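PDB 5FS4: AP205 bacteriophage COAT protein from Acinetobacter phage ap205, which forms the protein shell of a small single-stranded RNA phage, its subunits pairing as intertwined dimers that probably assemble into the capsid. Local coordinates for residues V54-R59 against N76-I81; V106-A111 against A124-S129. The protein carries 2 engineered substitutions. All blocks are in the same frame, centred on the assembly; numbering follows the deposited sequence.

Interaction 1: V54-R59 against N76-I81; sequences VSVYKR and NENQSI
Asn76 meets strand 54-59 near its C-terminal end, its CB lying 3.9 Å from CB of Lys58. At Glu77 the antiparallel ladder begins: its N and O both bond to Arg59, with N 2.9 Å from Arg59 O and lying above that carbonyl's plane. The Glu77 carboxylate is turned to the second subunit, where OE2 bonds Ser88 and Asn91. Asn78, in a non-hydrogen-bonded pair with Lys58, lies on the face that also carries Val56 and Ser80. Its ND2 gives a 3.0 Å bond to water 1, which Lys58 NZ reaches only weakly, while its OD1 accepts from Ser80 OG at 2.6 Å.

Gln79, its N and O both bonded to Tyr57, lies on the other face. OE1 takes the NE hydrogen of Arg59 at 2.9 Å, almost straight (177°); the oxygen lies in the guanidinium plane, yet NE stands 43° out of the amide plane. Bends at chi2 and chi3 fold the arginine back, laying its guanidinium over one face of the Tyr57 ring, NH2 3.2 Å above the plane and over its centre. The Arg59-Glu98 salt bridge and the Tyr57-Asp130 bond, both to the second subunit, hold this pair from outside. Ser80 then sets OG against CG2 of Val56 at 3.7 Å, and Ile81 makes the last two backbone bonds of these segments, to Ser55.

Strand 54-59 is bordered on its other edge by strand 28-38. Strand 76-88 is outermost in its own chain, but Ser80 and Ile81 pair with a strand of the second subunit, and Glu98 and His102, from helix 92-111 of that subunit, pack against the Tyr57-Gln79-Ile81 face.

Interaction 2: V106-A111 against A124-S129; sequences VDTLFA and AAIVSS
Leu109 and Ala124 make the tightest touch between helix segment 106-111 and the C-terminal segment 124-129: CD2 of the leucine is 3.5 Å from CB of the alanine, closer than usual for two carbons. Thr108 approaches the same methyl with CG2, at 4.0 Å, so CB of Ala124 meets two consecutive helix residues. Ile126 comes in beside them, its CD1 4.3 Å from Leu109 CG; with chi1 -60° and chi2 -55°, the isoleucine brings that methyl toward the helix.

No direct hydrogen bond crosses the contact. The polar link is water 2, which donates to Ala125 O at 2.7 Å and lies 2.8 Å from Thr108 OG1. That hydroxyl sits beside its backbone N (chi1 -65°) and also bonds Arg104 O. On the other segment, Ala125 is the centre of an inverse gamma turn, closed by a weak 3.1 Å bond from Ile126 N to Ala124 O.

Further out, Asn105 bonds Val127 O and packs on Ile126, fixing the chain beyond the turn to the helix. The second subunit contributes Ala32 against Leu109 and Trp20 against Ile126, while Val127 joins a strand of that subunit in an antiparallel ladder. The arrangement fits the dimer of the single-stranded RNA phage coat proteins, in which helices lie over a shared sheet; here a C-terminal segment adds a short strand to the partner, consistent with the circular permutation reported for this protein.

How the interactions relate
Interaction 1 closes before interaction 2 opens along the chain, and strand 76-88 is followed directly by helix 92-111, so one continuous strand-helix unit supplies a segment to each. Their centres lie 23 Å apart, on opposite sides of the chain's centre, and the nearest atoms, about 6 Å apart, do not touch. The first is a ladder inside the five-stranded antiparallel sheet; the second joins the helix to the C-terminal chain. Both reach the second subunit: strand 76-88 and Val127 each pair with one of its strands. One interaction thus lies within the sheet and the other beside the helix, both in one intertwined dimer that is probably the building unit of the shell.

Interaction 1: V54-R59 against N76-I81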
ATOM      1  N   VAL B  54      -3.389  -7.509   0.192  1.00  6.74           N
ATOM      2  CA  VAL B  54      -3.516  -7.265   1.649  1.00  7.06           C
ATOM      3  C   VAL B  54      -2.378  -7.943   2.451  1.00  6.93           C
ATOM      4  O   VAL B  54      -2.064  -9.119   2.278  1.00  6.78           O
ATOM      5  CB  VAL B  54      -4.905  -7.730   2.227  1.00  6.78           C
ATOM      6  CG1 VAL B  54      -4.985  -7.372   3.674  1.00  7.02           C
ATOM      7  CG2 VAL B  54      -6.066  -7.117   1.484  1.00  6.87           C
ATOM      8  N   SER B  55      -1.705  -7.141   3.288  1.00  7.17           N
ATOM      9  CA  SER B  55      -0.569  -7.629   4.089  1.00  7.52           C
ATOM     10  C   SER B  55      -1.021  -7.535   5.547  1.00  7.20           C
ATOM     11  O   SER B  55      -1.634  -6.552   5.920  1.00  7.03           O
ATOM     12  CB  SER B  55       0.683  -6.779   3.897  1.00  7.78           C
ATOM     13  OG  SER B  55       1.151  -6.791   2.543  1.00  8.05           O
ATOM     14  N   VAL B  56      -0.747  -8.586   6.342  1.00  6.72           N
ATOM     15  CA  VAL B  56      -1.128  -8.657   7.732  1.00  6.46           C
ATOM     16  C   VAL B  56       0.028  -9.179   8.566  1.00  6.34           C
ATOM     17  O   VAL B  56       0.685 -10.120   8.196  1.00  5.98           O
ATOM     18  CB  VAL B  56      -2.375  -9.540   7.989  1.00  6.31           C
ATOM     19  CG1 VAL B  56      -2.667  -9.715   9.464  1.00  6.58           C
ATOM     20  CG2 VAL B  56      -3.592  -8.991   7.279  1.00  6.39           C
ATOM     21  N   TYR B  57       0.306  -8.431   9.631  1.00  6.68           N
ATOM     22  CA  TYR B  57       1.276  -8.881  10.662  1.00  7.98           C
ATOM     23  C   TYR B  57       0.694  -8.636  12.032  1.00  9.10           C
ATOM     24  O   TYR B  57       0.097  -7.560  12.295  1.00  9.80           O
ATOM     25  CB  TYR B  57       2.656  -8.165  10.477  1.00  7.63           C
ATOM     26  CG  TYR B  57       3.861  -8.856  11.156  1.00  7.76           C
ATOM     27  CD1 TYR B  57       4.082  -8.753  12.524  1.00  8.31           C
ATOM     28  CD2 TYR B  57       4.757  -9.651  10.406  1.00  7.53           C
ATOM     29  CE1 TYR B  57       5.149  -9.413  13.120  1.00  8.39           C
ATOM     30  CE2 TYR B  57       5.795 -10.318  10.985  1.00  7.71           C
ATOM     31  CZ  TYR B  57       6.008 -10.189  12.332  1.00  8.38           C
ATOM     32  OH  TYR B  57       7.050 -10.849  12.922  1.00  8.86           O
ATOM     33  N   LYS B  58       0.904  -9.615  12.909  1.00  9.90           N
ATOM     34  CA  LYS B  58       0.562  -9.532  14.306  1.00 10.96           C
ATOM     35  C   LYS B  58       1.782  -9.153  15.088  1.00  9.91           C
ATOM     36  O   LYS B  58       2.658  -9.977  15.379  1.00  9.83           O
ATOM     37  CB  LYS B  58      -0.055 -10.845  14.792  1.00 12.06           C
ATOM     38  CG  LYS B  58      -1.320 -11.218  14.002  1.00 14.77           C
ATOM     39  CD  LYS B  58      -2.363 -10.062  13.984  1.00 17.43           C
ATOM     40  CE  LYS B  58      -3.686 -10.478  14.589  1.00 21.66           C
ATOM     41  NZ  LYS B  58      -4.369 -11.372  13.584  1.00 24.28           N
ATOM     42  N   ARG B  59       1.798  -7.883  15.478  1.00  9.84           N
ATOM     43  CA  ARG B  59       2.967  -7.267  16.047  1.00 10.38           C
ATOM     44  C   ARG B  59       2.799  -6.979  17.529  1.00  9.89           C
ATOM     45  O   ARG B  59       1.905  -6.236  17.906  1.00  8.74           O
ATOM     46  CB  ARG B  59       3.203  -5.949  15.298  1.00 10.72           C
ATOM     47  CG  ARG B  59       4.476  -5.156  15.662  1.00 11.41           C
ATOM     48  CD  ARG B  59       5.768  -5.769  15.174  1.00 11.55           C
ATOM     49  NE  ARG B  59       5.789  -5.919  13.743  1.00 11.18           N
ATOM     50  CZ  ARG B  59       6.693  -6.607  13.070  1.00 11.67           C
ATOM     51  NH1 ARG B  59       7.686  -7.187  13.698  1.00 12.76           N
ATOM     52  NH2 ARG B  59       6.576  -6.715  11.756  1.00 12.11           N
ATOM     53  N   ASN B  76      -0.593  -8.852  20.819  1.00 11.22           N
ATOM     54  CA  ASN B  76      -0.319  -8.301  19.469  1.00 10.53           C
ATOM     55  C   ASN B  76      -1.400  -7.386  18.971  1.00 10.60           C
ATOM     56  O   ASN B  76      -2.580  -7.602  19.187  1.00  9.60           O
ATOM     57  CB  ASN B  76      -0.129  -9.397  18.428  1.00 10.77           C
ATOM     58  CG  ASN B  76       0.984 -10.361  18.790  1.00 11.13           C
ATOM     59  OD1 ASN B  76       2.031  -9.967  19.235  1.00 11.05           O
ATOM     60  ND2 ASN B  76       0.765 -11.624  18.540  1.00 11.13           N
ATOM     61  N   GLU B  77      -0.945  -6.392  18.238  1.00  9.52           N
ATOM     62  CA  GLU B  77      -1.770  -5.572  17.378  1.00  9.55           C
ATOM     63  C   GLU B  77      -1.796  -6.147  16.015  1.00  8.94           C
ATOM     64  O   GLU B  77      -1.019  -7.011  15.681  1.00  8.49           O
ATOM     65  CB  GLU B  77      -1.232  -4.114  17.319  1.00 10.08           C
ATOM     66  CG  GLU B  77       0.111  -3.882  16.613  1.00 10.40           C
ATOM     67  CD  GLU B  77       0.288  -2.433  16.168  1.00 10.98           C
ATOM     68  OE1 GLU B  77      -0.720  -1.779  15.813  1.00  9.55           O
ATOM     69  OE2 GLU B  77       1.461  -1.943  16.158  1.00 12.35           O
ATOM     70  N   ASN B  78      -2.725  -5.655  15.217  1.00  8.56           N
ATOM     71  CA  ASN B  78      -2.805  -6.031  13.828  1.00  8.54           C
ATOM     72  C   ASN B  78      -2.272  -4.870  12.944  1.00  7.84           C
ATOM     73  O   ASN B  78      -2.836  -3.806  12.941  1.00  7.82           O
ATOM     74  CB  ASN B  78      -4.256  -6.417  13.494  1.00  9.01           C
ATOM     75  CG  ASN B  78      -4.426  -6.826  12.060  1.00  9.64           C
ATOM     76  OD1 ASN B  78      -3.775  -6.251  11.152  1.00 11.00           O
ATOM     77  ND2 ASN B  78      -5.172  -7.884  11.831  1.00  9.12           N
ATOM     78  N   GLN B  79      -1.136  -5.093  12.292  1.00  7.57           N
ATOM     79  CA  GLN B  79      -0.578  -4.184  11.307  1.00  7.46           C
ATOM     80  C   GLN B  79      -1.112  -4.627   9.961  1.00  7.02           C
ATOM     81  O   GLN B  79      -0.747  -5.705   9.495  1.00  7.13           O
ATOM     82  CB  GLN B  79       0.963  -4.274  11.311  1.00  7.49           C
ATOM     83  CG  GLN B  79       1.605  -3.629  12.550  1.00  7.44           C
ATOM     84  CD  GLN B  79       3.107  -3.648  12.527  1.00  7.46           C
ATOM     85  OE1 GLN B  79       3.728  -4.662  12.134  1.00  8.09           O
ATOM     86  NE2 GLN B  79       3.723  -2.553  13.009  1.00  8.15           N
ATOM     87  N   SER B  80      -1.939  -3.776   9.314  1.00  6.89           N
ATOM     88  CA  SER B  80      -2.550  -4.154   8.012  1.00  6.77           C
ATOM     89  C   SER B  80      -2.277  -3.120   6.964  1.00  6.36           C
ATOM     90  O   SER B  80      -2.340  -1.928   7.263  1.00  6.20           O
ATOM     91  CB  SER B  80      -4.057  -4.383   8.087  1.00  7.85           C
ATOM     92  OG  SER B  80      -4.324  -5.661   8.685  1.00  8.75           O
ATOM     93  N   ILE B  81      -1.952  -3.604   5.766  1.00  5.91           N
ATOM     94  CA  ILE B  81      -1.800  -2.760   4.584  1.00  5.93           C
ATOM     95  C   ILE B  81      -2.577  -3.348   3.437  1.00  6.66           C
ATOM     96  O   ILE B  81      -2.338  -4.517   3.069  1.00  6.39           O
ATOM     97  CB  ILE B  81      -0.311  -2.519   4.192  1.00  5.87           C
ATOM     98  CG1 ILE B  81       0.493  -2.000   5.410  1.00  6.05           C
ATOM     99  CG2 ILE B  81      -0.287  -1.594   2.974  1.00  5.74           C
ATOM    100  CD1 ILE B  81       1.945  -1.687   5.124  1.00  5.91           C
TER
HETATM  101  O   HOH W   1      -6.621  -9.072  14.138  1.00 19.90           O

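Interaction 2: V106-A111 against A124-S129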
ATOM      1  N   VAL B 106       3.303   8.002  -1.584  1.00  7.44           N
ATOM      2  CA  VAL B 106       3.083   7.446  -0.287  1.00  7.82           C
ATOM      3  C   VAL B 106       4.383   7.477   0.531  1.00  8.21           C
ATOM      4  O   VAL B 106       4.354   7.863   1.699  1.00  9.20           O
ATOM      5  CB  VAL B 106       2.498   6.014  -0.314  1.00  7.81           C
ATOM      6  CG1 VAL B 106       2.401   5.511   1.128  1.00  7.63           C
ATOM      7  CG2 VAL B 106       1.132   5.957  -1.015  1.00  7.59           C
ATOM      8  N   ASP B 107       5.510   7.096  -0.069  1.00  8.50           N
ATOM      9  CA  ASP B 107       6.822   7.146   0.613  1.00  9.33           C
ATOM     10  C   ASP B 107       7.082   8.537   1.166  1.00  9.20           C
ATOM     11  O   ASP B 107       7.488   8.677   2.290  1.00  9.61           O
ATOM     12  CB  ASP B 107       8.005   6.762  -0.324  1.00  9.54           C
ATOM     13  CG  ASP B 107       8.026   5.307  -0.701  1.00 10.04           C
ATOM     14  OD1 ASP B 107       7.341   4.495  -0.019  1.00 10.20           O
ATOM     15  OD2 ASP B 107       8.703   4.981  -1.728  1.00  9.81           O
ATOM     16  N   THR B 108       6.832   9.554   0.364  1.00  9.11           N
ATOM     17  CA  THR B 108       7.085  10.968   0.816  1.00  9.34           C
ATOM     18  C   THR B 108       6.390  11.298   2.123  1.00  9.02           C
ATOM     19  O   THR B 108       6.992  11.913   2.994  1.00  8.62           O
ATOM     20  CB  THR B 108       6.759  11.969  -0.325  1.00  9.57           C
ATOM     21  OG1 THR B 108       7.656  11.781  -1.442  1.00 10.21           O
ATOM     22  CG2 THR B 108       6.851  13.381   0.136  1.00 10.59           C
ATOM     23  N   LEU B 109       5.133  10.871   2.275  1.00  8.63           N
ATOM     24  CA  LEU B 109       4.328  11.173   3.436  1.00  8.21           C
ATOM     25  C   LEU B 109       4.540  10.171   4.566  1.00  7.98           C
ATOM     26  O   LEU B 109       4.709  10.567   5.712  1.00  7.73           O
ATOM     27  CB  LEU B 109       2.872  11.223   3.103  1.00  8.01           C
ATOM     28  CG  LEU B 109       2.386  12.244   2.098  1.00  7.69           C
ATOM     29  CD1 LEU B 109       0.874  12.145   1.928  1.00  8.09           C
ATOM     30  CD2 LEU B 109       2.755  13.661   2.486  1.00  7.70           C
ATOM     31  N   PHE B 110       4.527   8.904   4.225  1.00  7.84           N
ATOM     32  CA  PHE B 110       4.615   7.839   5.222  1.00  8.31           C
ATOM     33  C   PHE B 110       6.036   7.294   5.500  1.00  8.83           C
ATOM     34  O   PHE B 110       6.382   7.060   6.677  1.00  9.62           O
ATOM     35  CB  PHE B 110       3.686   6.676   4.806  1.00  7.99           C
ATOM     36  CG  PHE B 110       3.722   5.529   5.757  1.00  7.92           C
ATOM     37  CD1 PHE B 110       2.925   5.533   6.880  1.00  8.32           C
ATOM     38  CD2 PHE B 110       4.597   4.412   5.545  1.00  8.44           C
ATOM     39  CE1 PHE B 110       2.962   4.462   7.794  1.00  8.34           C
ATOM     40  CE2 PHE B 110       4.625   3.364   6.445  1.00  8.41           C
ATOM     41  CZ  PHE B 110       3.821   3.375   7.559  1.00  8.11           C
ATOM     42  N   ALA B 111       6.804   7.010   4.454  1.00 10.29           N
ATOM     43  CA  ALA B 111       8.117   6.339   4.602  1.00 11.32           C
ATOM     44  C   ALA B 111       9.158   7.276   5.241  1.00 13.12           C
ATOM     45  O   ALA B 111       9.832   6.930   6.213  1.00 13.97           O
ATOM     46  CB  ALA B 111       8.652   5.871   3.267  1.00 10.60           C
ATOM     47  N   ALA B 124       4.771  18.819   1.402  1.00 10.89           N
ATOM     48  CA  ALA B 124       5.320  17.621   0.800  1.00 10.16           C
ATOM     49  C   ALA B 124       5.332  17.711  -0.742  1.00 10.36           C
ATOM     50  O   ALA B 124       4.376  18.204  -1.362  1.00  9.97           O
ATOM     51  CB  ALA B 124       4.547  16.400   1.284  1.00 10.44           C
ATOM     52  N   ALA B 125       6.431  17.239  -1.332  1.00  9.82           N
ATOM     53  CA  ALA B 125       6.669  17.306  -2.767  1.00 11.40           C
ATOM     54  C   ALA B 125       5.967  16.081  -3.429  1.00 11.21           C
ATOM     55  O   ALA B 125       6.566  15.034  -3.637  1.00 12.65           O
ATOM     56  CB  ALA B 125       8.181  17.256  -3.035  1.00 11.19           C
ATOM     57  N   ILE B 126       4.706  16.253  -3.750  1.00 11.26           N
ATOM     58  CA  ILE B 126       3.901  15.245  -4.449  1.00 10.27           C
ATOM     59  C   ILE B 126       3.922  15.501  -5.972  1.00  9.82           C
ATOM     60  O   ILE B 126       3.886  16.666  -6.424  1.00  8.89           O
ATOM     61  CB  ILE B 126       2.442  15.303  -3.933  1.00 10.87           C
ATOM     62  CG1 ILE B 126       2.361  15.032  -2.419  1.00 10.77           C
ATOM     63  CG2 ILE B 126       1.496  14.359  -4.704  1.00 10.61           C
ATOM     64  CD1 ILE B 126       3.008  13.724  -1.935  1.00 11.55           C
ATOM     65  N   VAL B 127       4.013  14.408  -6.749  1.00  9.36           N
ATOM     66  CA  VAL B 127       4.201  14.498  -8.166  1.00  9.41           C
ATOM     67  C   VAL B 127       3.276  13.592  -8.954  1.00  9.10           C
ATOM     68  O   VAL B 127       2.843  12.567  -8.442  1.00  8.34           O
ATOM     69  CB  VAL B 127       5.660  14.168  -8.549  1.00  9.71           C
ATOM     70  CG1 VAL B 127       6.614  15.136  -7.851  1.00 10.13           C
ATOM     71  CG2 VAL B 127       6.029  12.715  -8.252  1.00 10.00           C
ATOM     72  N   SER B 128       3.004  13.987 -10.200  1.00  8.66           N
ATOM     73  CA  SER B 128       2.295  13.145 -11.151  1.00  9.19           C
ATOM     74  C   SER B 128       3.237  12.182 -11.801  1.00  9.64           C
ATOM     75  O   SER B 128       4.424  12.345 -11.748  1.00 11.70           O
ATOM     76  CB  SER B 128       1.638  14.029 -12.213  1.00  9.41           C
ATOM     77  OG  SER B 128       1.016  13.273 -13.266  1.00  8.99           O
ATOM     78  N   SER B 129       2.685  11.162 -12.433  1.00 11.16           N
ATOM     79  CA  SER B 129       3.460  10.224 -13.247  1.00 11.78           C
ATOM     80  C   SER B 129       3.871  10.894 -14.582  1.00 12.58           C
ATOM     81  O   SER B 129       4.773  10.402 -15.288  1.00 10.40           O
ATOM     82  CB  SER B 129       2.625   9.016 -13.533  1.00 13.08           C
ATOM     83  OG  SER B 129       1.423   9.414 -14.189  1.00 14.27           O
TER
HETATM   84  O   HOH W   2       6.347  12.320  -3.816  1.00  5.82           O